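Local coordinates for protein LigF (Sphingobium sp. SYK-6, PDB 4XT0), which cleaves beta-aryl ether bonds in lignin breakdown as a beta-etherase of the glutathione S-transferase superfamily, at residues C199-A202 / I203-L207; D231-N234 / A235-A238. All coordinates share one frame; numbering follows the deposited sequence.

Contact 1. Residues C199-A202 / I203-L207; sequences CNFA and IANGL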
loop_
_atom_site.group_PDB
_atom_site.type_symbol
_atom_site.label_atom_id
_atom_site.label_comp_id
_atom_site.label_asym_id
_atom_site.label_seq_id
_atom_site.Cartn_x
_atom_site.Cartn_y
_atom_site.Cartn_z
ATOM N N CYS A 199 11.236 -2.293 -6.862
ATOM C CA CYS A 199 10.637 -2.144 -5.532
ATOM C C CYS A 199 10.861 -3.396 -4.684
ATOM O O CYS A 199 11.111 -3.299 -3.479
ATOM C CB CYS A 199 9.141 -1.830 -5.643
ATOM S SG CYS A 199 8.762 -0.173 -6.351
ATOM N N ASN A 200 10.780 -4.569 -5.305
ATOM C CA ASN A 200 11.004 -5.804 -4.578
ATOM C C ASN A 200 12.484 -6.025 -4.288
ATOM O O ASN A 200 12.843 -6.538 -3.217
ATOM C CB ASN A 200 10.428 -6.995 -5.351
ATOM C CG ASN A 200 8.950 -7.162 -5.126
ATOM O OD1 ASN A 200 8.533 -7.792 -4.155
ATOM N ND2 ASN A 200 8.142 -6.586 -6.015
ATOM N N PHE A 201 13.334 -5.636 -5.238
ATOM C CA PHE A 201 14.791 -5.749 -5.074
ATOM C C PHE A 201 15.243 -4.867 -3.924
ATOM O O PHE A 201 16.152 -5.228 -3.180
ATOM C CB PHE A 201 15.522 -5.361 -6.375
ATOM C CG PHE A 201 17.029 -5.443 -6.297
ATOM C CD1 PHE A 201 17.683 -6.636 -6.548
ATOM C CD2 PHE A 201 17.789 -4.317 -6.022
ATOM C CE1 PHE A 201 19.082 -6.725 -6.504
ATOM C CE2 PHE A 201 19.187 -4.388 -5.970
ATOM C CZ PHE A 201 19.832 -5.592 -6.223
ATOM N N ALA A 202 14.599 -3.708 -3.777
ATOM C CA ALA A 202 14.916 -2.782 -2.681
ATOM C C ALA A 202 14.827 -3.472 -1.317
ATOM O O ALA A 202 15.653 -3.219 -0.429
ATOM C CB ALA A 202 13.977 -1.555 -2.720
ATOM N N ILE A 203 13.831 -4.347 -1.164
ATOM C CA ILE A 203 13.658 -5.131 0.076
ATOM C C ILE A 203 14.468 -6.423 0.064
ATOM O O ILE A 203 15.087 -6.781 1.062
ATOM C CB ILE A 203 12.152 -5.497 0.321
ATOM C CG1 ILE A 203 11.259 -4.256 0.190
ATOM C CG2 ILE A 203 11.970 -6.195 1.677
ATOM C CD1 ILE A 203 11.717 -3.043 1.024
ATOM N N ALA A 204 14.481 -7.129 -1.064
ATOM C CA ALA A 204 15.051 -8.477 -1.071
ATOM C C ALA A 204 16.574 -8.508 -1.111
ATOM O O ALA A 204 17.180 -9.447 -0.596
ATOM C CB ALA A 204 14.495 -9.286 -2.244
ATOM N N ASN A 205 17.202 -7.513 -1.735
ATOM C CA ASN A 205 18.659 -7.535 -1.841
ATOM C C ASN A 205 19.323 -7.495 -0.465
ATOM O O ASN A 205 19.097 -6.568 0.312
ATOM C CB ASN A 205 19.161 -6.373 -2.697
ATOM C CG ASN A 205 20.631 -6.512 -3.063
ATOM O OD1 ASN A 205 21.072 -7.578 -3.499
ATOM N ND2 ASN A 205 21.398 -5.437 -2.877
ATOM N N GLY A 206 20.151 -8.499 -0.176
ATOM C CA GLY A 206 20.759 -8.628 1.139
ATOM C C GLY A 206 20.235 -9.823 1.916
ATOM O O GLY A 206 20.939 -10.354 2.773
ATOM N N LEU A 207 19.006 -10.250 1.621
ATOM C CA LEU A 207 18.425 -11.418 2.291
ATOM C C LEU A 207 19.235 -12.696 2.034
ATOM O O LEU A 207 19.261 -13.600 2.876
ATOM C CB LEU A 207 16.971 -11.644 1.849
ATOM C CG LEU A 207 15.897 -10.573 2.085
ATOM C CD1 LEU A 207 14.526 -11.112 1.669
ATOM C CD2 LEU A 207 15.874 -10.082 3.514
HETATM O O HOH W 1 18.159 -4.021 0.106
#
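N205 lays its side chain over one face of the F201 ring. Its CB stands 3.7 Å from the ring centroid, 14° off the normal, a CH-pi contact. The amide follows outward towards the far rim, with CG 3.4 Å from F201 CZ. Ring and amide planes are 15° apart and stacked. Both side chains have CG anti to the backbone N (chi1 180° for F201), which lets them run side by side. The backbone holds this pairing: N205 N donates to F201 O at 2.9 Å. One residue earlier, A204 N donates to N200 O at 2.8 Å. N205 is the first residue to leave the helix. A type II beta turn then runs from A204 to L207, closed by L207 N on A204 O at 3.0 Å, with G206 third at positive phi. A water donates to A202 O and N205 O, 2.7 Å from each, and joins the last helical turn to the loop. I203 packs on F110, and its side chain is about 7 Å from a bound glutathione. N205 OD1 probably accepts a hydrogen bond from N234 ND2 in helix 224-235. The amide is therefore held by stacking on one face and probably by a polar bond at its oxygen, which should limit its rotation at the helix end.

Contact 2. Residues D231-N234 / A235-A238; sequences DRIN and ARPA
The R236 guanidinium makes a cation-pi contact with Y193, and at its edge NE forms a salt bridge to E26 in helix 15-26, while the aliphatic part of R236 lies alongside I233. The salt bridge ties the helical domain to the thioredoxin-like one. R236 CG touches I233 O at 3.4 Å, and CD passes 4.4 Å from I233 CG2. A bend at chi3 (57°) then turns the guanidinium away from the aliphatic chain. In the backbone, A235 N lies above the carbonyl plane of R232, 70° out of it, and donates to R232 O at 3.2 Å. R236 N lies above the carbonyl plane of I233 and donates to I233 O at 3.1 Å. Weak i+4 bonds from A235 N to D231 O and from R236 N to R232 O persist, while the stronger bonds are i+3. R236 is also the N-cap residue of helix 237-244, with P237 in its first turn. This is a helix-to-helix junction: one helix ends in a tightened turn and the chain passes through an extended R236 into the next, within the all-helical C-terminal domain of the GST fold.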
loop_
_atom_site.group_PDB
_atom_site.type_symbol
_atom_site.label_atom_id
_atom_site.label_comp_id
_atom_site.label_asym_id
_atom_site.label_seq_id
_atom_site.Cartn_x
_atom_site.Cartn_y
_atom_site.Cartn_z
ATOM N N ASP A 231 20.893 -11.900 -8.602
ATOM C CA ASP A 231 22.135 -11.825 -9.373
ATOM C C ASP A 231 21.966 -11.013 -10.653
ATOM O O ASP A 231 22.810 -10.186 -10.992
ATOM C CB ASP A 231 22.621 -13.225 -9.731
ATOM C CG ASP A 231 23.268 -13.944 -8.556
ATOM O OD1 ASP A 231 23.418 -13.334 -7.475
ATOM O OD2 ASP A 231 23.632 -15.122 -8.724
ATOM N N ARG A 232 20.870 -11.287 -11.360
ATOM C CA ARG A 232 20.510 -10.639 -12.615
ATOM C C ARG A 232 20.430 -9.111 -12.450
ATOM O O ARG A 232 21.033 -8.345 -13.208
ATOM C CB ARG A 232 19.167 -11.232 -13.094
ATOM C CG ARG A 232 18.527 -10.648 -14.335
ATOM C CD ARG A 232 17.312 -11.509 -14.780
ATOM N NE ARG A 232 17.680 -12.925 -14.903
ATOM C CZ ARG A 232 17.158 -13.914 -14.176
ATOM N NH1 ARG A 232 16.199 -13.671 -13.289
ATOM N NH2 ARG A 232 17.581 -15.161 -14.352
ATOM N N ILE A 233 19.698 -8.667 -11.443
ATOM C CA ILE A 233 19.534 -7.236 -11.235
ATOM C C ILE A 233 20.865 -6.613 -10.806
ATOM O O ILE A 233 21.239 -5.538 -11.281
ATOM C CB ILE A 233 18.430 -6.956 -10.206
ATOM C CG1 ILE A 233 17.111 -7.511 -10.742
ATOM C CG2 ILE A 233 18.316 -5.471 -9.933
ATOM C CD1 ILE A 233 15.969 -7.373 -9.796
ATOM N N ASN A 234 21.597 -7.310 -9.941
ATOM C CA ASN A 234 22.908 -6.833 -9.513
ATOM C C ASN A 234 23.940 -6.733 -10.651
ATOM O O ASN A 234 24.935 -6.016 -10.529
ATOM C CB ASN A 234 23.452 -7.735 -8.399
ATOM C CG ASN A 234 23.049 -7.251 -7.015
ATOM O OD1 ASN A 234 23.321 -6.115 -6.649
ATOM N ND2 ASN A 234 22.404 -8.111 -6.245
ATOM N N ALA A 235 23.708 -7.450 -11.752
ATOM C CA ALA A 235 24.604 -7.373 -12.903
ATOM C C ALA A 235 24.281 -6.204 -13.857
ATOM O O ALA A 235 25.085 -5.879 -14.740
ATOM C CB ALA A 235 24.580 -8.688 -13.669
ATOM N N ARG A 236 23.109 -5.588 -13.700
ATOM C CA ARG A 236 22.707 -4.483 -14.577
ATOM C C ARG A 236 23.645 -3.303 -14.386
ATOM O O ARG A 236 23.976 -2.973 -13.257
ATOM C CB ARG A 236 21.262 -4.049 -14.304
ATOM C CG ARG A 236 20.220 -5.143 -14.528
ATOM C CD ARG A 236 18.804 -4.629 -14.233
ATOM N NE ARG A 236 18.465 -3.454 -15.039
ATOM C CZ ARG A 236 17.926 -3.522 -16.253
ATOM N NH1 ARG A 236 17.649 -4.706 -16.786
ATOM N NH2 ARG A 236 17.647 -2.414 -16.928
ATOM N N PRO A 237 24.078 -2.665 -15.492
ATOM C CA PRO A 237 25.023 -1.543 -15.396
ATOM C C PRO A 237 24.540 -0.390 -14.506
ATOM O O PRO A 237 25.347 0.162 -13.765
ATOM C CB PRO A 237 25.168 -1.091 -16.853
ATOM C CG PRO A 237 24.957 -2.361 -17.634
ATOM C CD PRO A 237 23.849 -3.066 -16.892
ATOM N N ALA A 238 23.262 -0.031 -14.573
ATOM C CA ALA A 238 22.743 1.078 -13.772
ATOM C C ALA A 238 22.722 0.737 -12.281
ATOM O O ALA A 238 22.901 1.620 -11.436
ATOM C CB ALA A 238 21.322 1.473 -14.241
#

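How the contacts relate
Contact 1 is buried, its centre about 7 Å from the centre of the folded chain, whereas contact 2 lies at the surface. Their centres are 13 Å apart. Each marks a helix end in the C-terminal domain: helix 195-204 in contact 1, helix 224-235 in contact 2. The two helices are consecutive in the chain and pack together. F201 CD1 meets I233 CG2 at 3.6 Å, and F201 CZ lies 3.6 Å from N234 OD1. Contact 1 ends its helix with an amide-on-ring stack, a beta turn and a bridging water. Contact 2 uses backbone bonds and a long charged side chain, and its chain enters a new helix almost at once.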